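Local coordinates for putative enoyl-CoA hydratase/isomerase (PDB 3ISA), which probably catalyses hydration or isomerisation of enoyl-CoA thioesters and belongs to the crotonase superfamily, at residues R86-M89 with L90-V94; A222-A225 with R226-A229. One frame throughout, in Å; residues are numbered along the deposited sequence. Where two conformers were deposited one is given.

Contact 1: residues R86-M89 with L90-V94; sequences RIEM and LLQRV
The carboxylate of Glu88 and the side-chain amide of Gln92 join one turn apart on a single helix, an i to i+4 side-chain pair. Gln92 NE2 donates to Glu88 OE2 over 2.8 Å in a fairly straight bond. The acceptor is met on its anti side, 27° out of the carboxylate plane. The two flat groups stand almost perpendicular, 88° apart. Glu88 sends CG anti to its backbone N, then turns about the CB-CG bond (chi2 60°), which carries the carboxylate along the helix to Gln92. The Gln92 chain runs extended beyond CG. Its NE2 also binds Asp217 O, and Glu88 OE2 has a salt bridge to Arg146; each of these two atoms therefore has a second partner. The other oxygen, Glu88 OE1, rests 3.6 Å from Leu91 CD1.

Ile87 and Leu91 lie side by side, with Ile87 CG2 3.9 Å from Leu91 CD1. Met89 and Arg93 also run alongside each other. Met89 CE comes obliquely to within 4.2 Å of Arg93 NH2. A water bridges Met89 O, at 2.6 Å, to Arg93 NH2. A second water accepts from Arg86 NH1 and, weakly, from Arg93 NH1. The main partners of these arginines are acids of helix 33-48: Glu37 for Arg86 and Asp44 for Arg93.

Most of this part of helix 77-95 is buried among the helices of the crotonase-like fold. Leu90 packs on helix 33-48, Leu91 on helix 112-119, and Glu88 and Gln92 on helix 217-229. Met89 meets Gln230 of the second subunit.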
ATOM      1  N   ARG D  86       7.421  20.104 -15.241  1.00 17.65           N
ATOM      2  CA  ARG D  86       8.876  20.018 -15.257  1.00 16.48           C
ATOM      3  C   ARG D  86       9.488  20.451 -13.909  1.00 18.13           C
ATOM      4  O   ARG D  86      10.451  19.850 -13.451  1.00 14.53           O
ATOM      5  CB  ARG D  86       9.465  20.775 -16.462  1.00 14.92           C
ATOM      6  CG  ARG D  86       9.054  20.200 -17.861  1.00 16.92           C
ATOM      7  CD  ARG D  86       9.542  18.765 -18.089  1.00 17.44           C
ATOM      8  NE  ARG D  86      10.979  18.740 -18.390  1.00 18.23           N
ATOM      9  CZ  ARG D  86      11.736  17.642 -18.385  1.00 16.80           C
ATOM     10  NH1 ARG D  86      11.196  16.467 -18.073  1.00 15.39           N
ATOM     11  NH2 ARG D  86      13.029  17.716 -18.693  1.00 17.51           N
ATOM     12  N   ILE D  87       8.923  21.484 -13.284  1.00 17.34           N
ATOM     13  CA  ILE D  87       9.314  21.861 -11.918  1.00 17.60           C
ATOM     14  C   ILE D  87       9.120  20.675 -10.958  1.00 16.12           C
ATOM     15  O   ILE D  87      10.046  20.302 -10.244  1.00 15.89           O
ATOM     16  CB  ILE D  87       8.581  23.150 -11.430  1.00 13.99           C
ATOM     17  CG1 ILE D  87       9.158  24.381 -12.150  1.00 17.81           C
ATOM     18  CG2 ILE D  87       8.737  23.333  -9.916  1.00 18.58           C
ATOM     19  CD1 ILE D  87       8.312  25.658 -12.021  1.00 18.97           C
ATOM     20  N   GLU D  88       7.942  20.051 -10.963  1.00 14.21           N
ATOM     21  CA  GLU D  88       7.725  18.897 -10.062  1.00 16.35           C
ATOM     22  C   GLU D  88       8.664  17.727 -10.380  1.00 16.50           C
ATOM     23  O   GLU D  88       9.142  17.060  -9.466  1.00 16.67           O
ATOM     24  CB  GLU D  88       6.256  18.448 -10.058  1.00 20.96           C
ATOM     25  CG  GLU D  88       5.907  17.234  -9.135  1.00 17.86           C
ATOM     26  CD  GLU D  88       6.209  17.455  -7.630  1.00 24.11           C
ATOM     27  OE1 GLU D  88       6.583  18.571  -7.211  1.00 22.74           O
ATOM     28  OE2 GLU D  88       6.075  16.487  -6.853  1.00 23.53           O
ATOM     29  N   MET D  89       8.947  17.496 -11.667  1.00 14.61           N
ATOM     30  CA  MET D  89       9.884  16.455 -12.049  1.00 12.29           C
ATOM     31  C   MET D  89      11.294  16.767 -11.478  1.00 16.85           C
ATOM     32  O   MET D  89      11.961  15.887 -10.926  1.00 16.64           O
ATOM     33  CB  MET D  89       9.863  16.212 -13.565  1.00 16.13           C
ATOM     34  CG  MET D  89       8.551  15.512 -14.062  1.00 18.65           C
ATOM     35  SD  MET D  89       8.389  15.335 -15.874  1.00 10.50           S
ATOM     36  CE  MET D  89       9.476  13.958 -16.140  1.00 21.97           C
ATOM     37  N   LEU D  90      11.694  18.032 -11.557  1.00 15.57           N
ATOM     38  CA  LEU D  90      12.937  18.495 -10.959  1.00 17.80           C
ATOM     39  C   LEU D  90      12.958  18.275  -9.438  1.00 14.93           C
ATOM     40  O   LEU D  90      13.938  17.729  -8.904  1.00 13.44           O
ATOM     41  CB  LEU D  90      13.178  19.978 -11.274  1.00 15.23           C
ATOM     42  CG  LEU D  90      14.360  20.612 -10.515  1.00 17.83           C
ATOM     43  CD1 LEU D  90      15.730  19.965 -10.864  1.00 16.94           C
ATOM     44  CD2 LEU D  90      14.381  22.140 -10.688  1.00 21.70           C
ATOM     45  N   LEU D  91      11.882  18.672  -8.761  1.00 15.88           N
ATOM     46  CA  LEU D  91      11.807  18.551  -7.295  1.00 15.20           C
ATOM     47  C   LEU D  91      11.929  17.082  -6.853  1.00 17.38           C
ATOM     48  O   LEU D  91      12.603  16.757  -5.875  1.00 16.03           O
ATOM     49  CB  LEU D  91      10.506  19.193  -6.783  1.00 10.14           C
ATOM     50  CG  LEU D  91      10.357  20.685  -7.083  1.00 14.78           C
ATOM     51  CD1 LEU D  91       8.981  21.187  -6.662  1.00 17.05           C
ATOM     52  CD2 LEU D  91      11.481  21.469  -6.403  1.00 18.99           C
ATOM     53  N   GLN D  92      11.302  16.191  -7.615  1.00 16.22           N
ATOM     54  CA  GLN D  92      11.363  14.777  -7.300  1.00 18.12           C
ATOM     55  C   GLN D  92      12.773  14.203  -7.503  1.00 19.37           C
ATOM     56  O   GLN D  92      13.222  13.360  -6.718  1.00 18.39           O
ATOM     57  CB  GLN D  92      10.287  14.023  -8.097  1.00 18.29           C
ATOM     58  CG  GLN D  92       8.869  14.376  -7.591  1.00 12.06           C
ATOM     59  CD  GLN D  92       7.777  13.551  -8.242  1.00 18.28           C
ATOM     60  OE1 GLN D  92       8.049  12.587  -8.976  1.00 19.43           O
ATOM     61  NE2 GLN D  92       6.529  13.912  -7.962  1.00 19.14           N
ATOM     62  N   ARG D  93      13.473  14.669  -8.540  1.00 19.93           N
ATOM     63  CA  ARG D  93      14.853  14.265  -8.792  1.00 18.86           C
ATOM     64  C   ARG D  93      15.770  14.714  -7.654  1.00 16.52           C
ATOM     65  O   ARG D  93      16.598  13.942  -7.189  1.00 17.21           O
ATOM     66  CB  ARG D  93      15.350  14.866 -10.105  1.00 20.01           C
ATOM     67  CG  ARG D  93      15.019  14.033 -11.322  1.00 26.78           C
ATOM     68  CD  ARG D  93      14.844  14.959 -12.491  1.00 30.17           C
ATOM     69  NE  ARG D  93      15.367  14.440 -13.751  1.00 36.53           N
ATOM     70  CZ  ARG D  93      14.629  13.862 -14.687  1.00 31.33           C
ATOM     71  NH1 ARG D  93      15.200  13.461 -15.809  1.00 33.46           N
ATOM     72  NH2 ARG D  93      13.326  13.688 -14.509  1.00 29.71           N
ATOM     73  N   VAL D  94      15.589  15.949  -7.198  1.00 13.31           N
ATOM     74  CA  VAL D  94      16.374  16.477  -6.066  1.00 13.70           C
ATOM     75  C   VAL D  94      16.015  15.730  -4.761  1.00 13.79           C
ATOM     76  O   VAL D  94      16.918  15.245  -4.045  1.00 14.50           O
ATOM     77  CB  VAL D  94      16.208  18.004  -5.928  1.00 17.39           C
ATOM     78  CG1 VAL D  94      17.003  18.541  -4.706  1.00 15.31           C
ATOM     79  CG2 VAL D  94      16.637  18.702  -7.229  1.00 17.23           C
TER
HETATM   80  O   HOH W   1      12.888  14.065 -18.170  1.00 28.53           O
HETATM   81  O   HOH W   2      11.534  13.505 -11.786  1.00 29.16           O

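Contact 2: residues A222-A225 with R226-A229; sequences AALA and RSAA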
ATOM      1  N   ALA D 222       0.613  13.473  -9.761  1.00 14.91           N
ATOM      2  CA  ALA D 222      -0.814  13.472 -10.111  1.00 18.16           C
ATOM      3  C   ALA D 222      -1.542  14.700  -9.555  1.00 17.24           C
ATOM      4  O   ALA D 222      -2.241  15.387 -10.305  1.00 14.64           O
ATOM      5  CB  ALA D 222      -1.503  12.193  -9.650  1.00 15.57           C
ATOM      6  N   ALA D 223      -1.326  14.991  -8.271  1.00 18.61           N
ATOM      7  CA  ALA D 223      -1.951  16.144  -7.601  1.00 21.05           C
ATOM      8  C   ALA D 223      -1.552  17.464  -8.272  1.00 19.35           C
ATOM      9  O   ALA D 223      -2.414  18.331  -8.506  1.00 15.31           O
ATOM     10  CB  ALA D 223      -1.612  16.167  -6.108  1.00 18.63           C
ATOM     11  N   LEU D 224      -0.265  17.607  -8.598  1.00 15.92           N
ATOM     12  CA  LEU D 224       0.220  18.789  -9.334  0.50 15.85           C
ATOM     13  C   LEU D 224      -0.479  18.926 -10.695  1.00 17.36           C
ATOM     14  O   LEU D 224      -1.017  19.995 -11.031  1.00 15.84           O
ATOM     15  CB  LEU D 224       1.755  18.768  -9.494  0.50 14.30           C
ATOM     16  CG  LEU D 224       2.484  19.937 -10.203  0.50 10.19           C
ATOM     17  CD1 LEU D 224       2.476  19.821 -11.759  0.50  7.03           C
ATOM     18  CD2 LEU D 224       1.915  21.299  -9.774  0.50 10.54           C
ATOM     19  N   ALA D 225      -0.442  17.842 -11.475  1.00 16.16           N
ATOM     20  CA  ALA D 225      -0.984  17.813 -12.823  1.00 18.26           C
ATOM     21  C   ALA D 225      -2.456  18.209 -12.827  1.00 16.43           C
ATOM     22  O   ALA D 225      -2.834  19.102 -13.581  1.00 17.98           O
ATOM     23  CB  ALA D 225      -0.778  16.408 -13.473  1.00 14.06           C
ATOM     24  N   ARG D 226      -3.254  17.591 -11.954  1.00 15.13           N
ATOM     25  CA  ARG D 226      -4.685  17.883 -11.835  1.00 15.09           C
ATOM     26  C   ARG D 226      -4.923  19.352 -11.507  1.00 20.50           C
ATOM     27  O   ARG D 226      -5.758  19.985 -12.132  1.00 20.77           O
ATOM     28  CB  ARG D 226      -5.375  17.011 -10.788  1.00 18.64           C
ATOM     29  CG  ARG D 226      -5.510  15.571 -11.211  1.00 17.15           C
ATOM     30  CD  ARG D 226      -6.528  14.784 -10.408  1.00 20.21           C
ATOM     31  NE  ARG D 226      -6.355  13.368 -10.706  1.00 22.16           N
ATOM     32  CZ  ARG D 226      -5.603  12.541  -9.995  1.00 20.98           C
ATOM     33  NH1 ARG D 226      -4.958  12.981  -8.908  1.00 22.00           N
ATOM     34  NH2 ARG D 226      -5.482  11.274 -10.385  1.00 19.33           N
ATOM     35  N   SER D 227      -4.171  19.879 -10.536  1.00 17.94           N
ATOM     36  CA  SER D 227      -4.346  21.271 -10.075  1.00 19.13           C
ATOM     37  C   SER D 227      -4.067  22.303 -11.171  1.00 19.32           C
ATOM     38  O   SER D 227      -4.825  23.262 -11.332  1.00 23.09           O
ATOM     39  CB  SER D 227      -3.496  21.539  -8.821  1.00 16.12           C
ATOM     40  OG  SER D 227      -2.116  21.671  -9.098  1.00 20.80           O
ATOM     41  N   ALA D 228      -2.988  22.106 -11.923  1.00 18.63           N
ATOM     42  CA  ALA D 228      -2.585  23.048 -12.966  1.00 20.16           C
ATOM     43  C   ALA D 228      -3.356  22.846 -14.296  1.00 21.56           C
ATOM     44  O   ALA D 228      -3.358  23.728 -15.151  1.00 28.17           O
ATOM     45  CB  ALA D 228      -1.087  22.963 -13.186  1.00 19.59           C
ATOM     46  N   ALA D 229      -4.003  21.690 -14.454  1.00 17.87           N
ATOM     47  CA  ALA D 229      -4.785  21.393 -15.661  1.00 18.91           C
ATOM     48  C   ALA D 229      -6.280  21.759 -15.580  1.00 26.30           C
ATOM     49  O   ALA D 229      -6.988  21.662 -16.590  1.00 27.14           O
ATOM     50  CB  ALA D 229      -4.627  19.917 -16.070  1.00 18.02           C
TER
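Ser227 has chi1 near 75°, which sets OG between its backbone N and carbonyl carbon and turns the hydroxyl back toward the preceding turn. There Ser227 OG donates to Leu224 O over 2.8 Å, a familiar arrangement for a serine within a helix. The hydroxyl comes in at a C=O...O angle of 120°, tilted from the carbonyl plane. Ala228 N donates to the same Leu224 O at 3.0 Å, nearly in line with the carbonyl bond. Two donors thus grip one carbonyl oxygen. Ser227 OG also bonds to Val141 N, which ties the helix to a loop.

Arg226 carries CG anti to its carbonyl carbon (chi1 -71°), and its chain then stays extended to NE. It runs back along the helix past Ala222. Arg226 CG lies 3.4 Å from Ala222 O, and Arg226 NH1 lies 3.6 Å from Ala222 CB. The methyl approaches the guanidinium obliquely. The charged end is fixed by the second subunit: NH1 has a salt bridge to Asp218 and NH2 a hydrogen bond to Gln92, both of that chain. Ala225 packs on Leu221 of the second subunit and Ala229 on Val85 of that subunit.

Helix 217-229 lies at the interface with the second subunit. On its own chain Leu224 and Ala228 rest on helix 77-95, and Ala223 meets the loop at Val141.

Both contacts are local pairings along largely buried helices, and both touch the second subunit. Contact 2 lies farther from the chain centre, about 18 Å against about 9 Å for contact 1, measured from the contact centres. Those centres are about 14 Å apart. The two helices pack directly within the chain: Glu88 CB touches Leu224 CG at 4.1 Å. Contact 1 mixes leucine and isoleucine packing with one carboxylate, one amide and two arginines that find partners on other helices. Contact 2 is built largely of alanines, with one serine and one arginine supplying its polar side chains. Polar side chains of both helices reach the other subunit, which suits a family that assembles as oligomers.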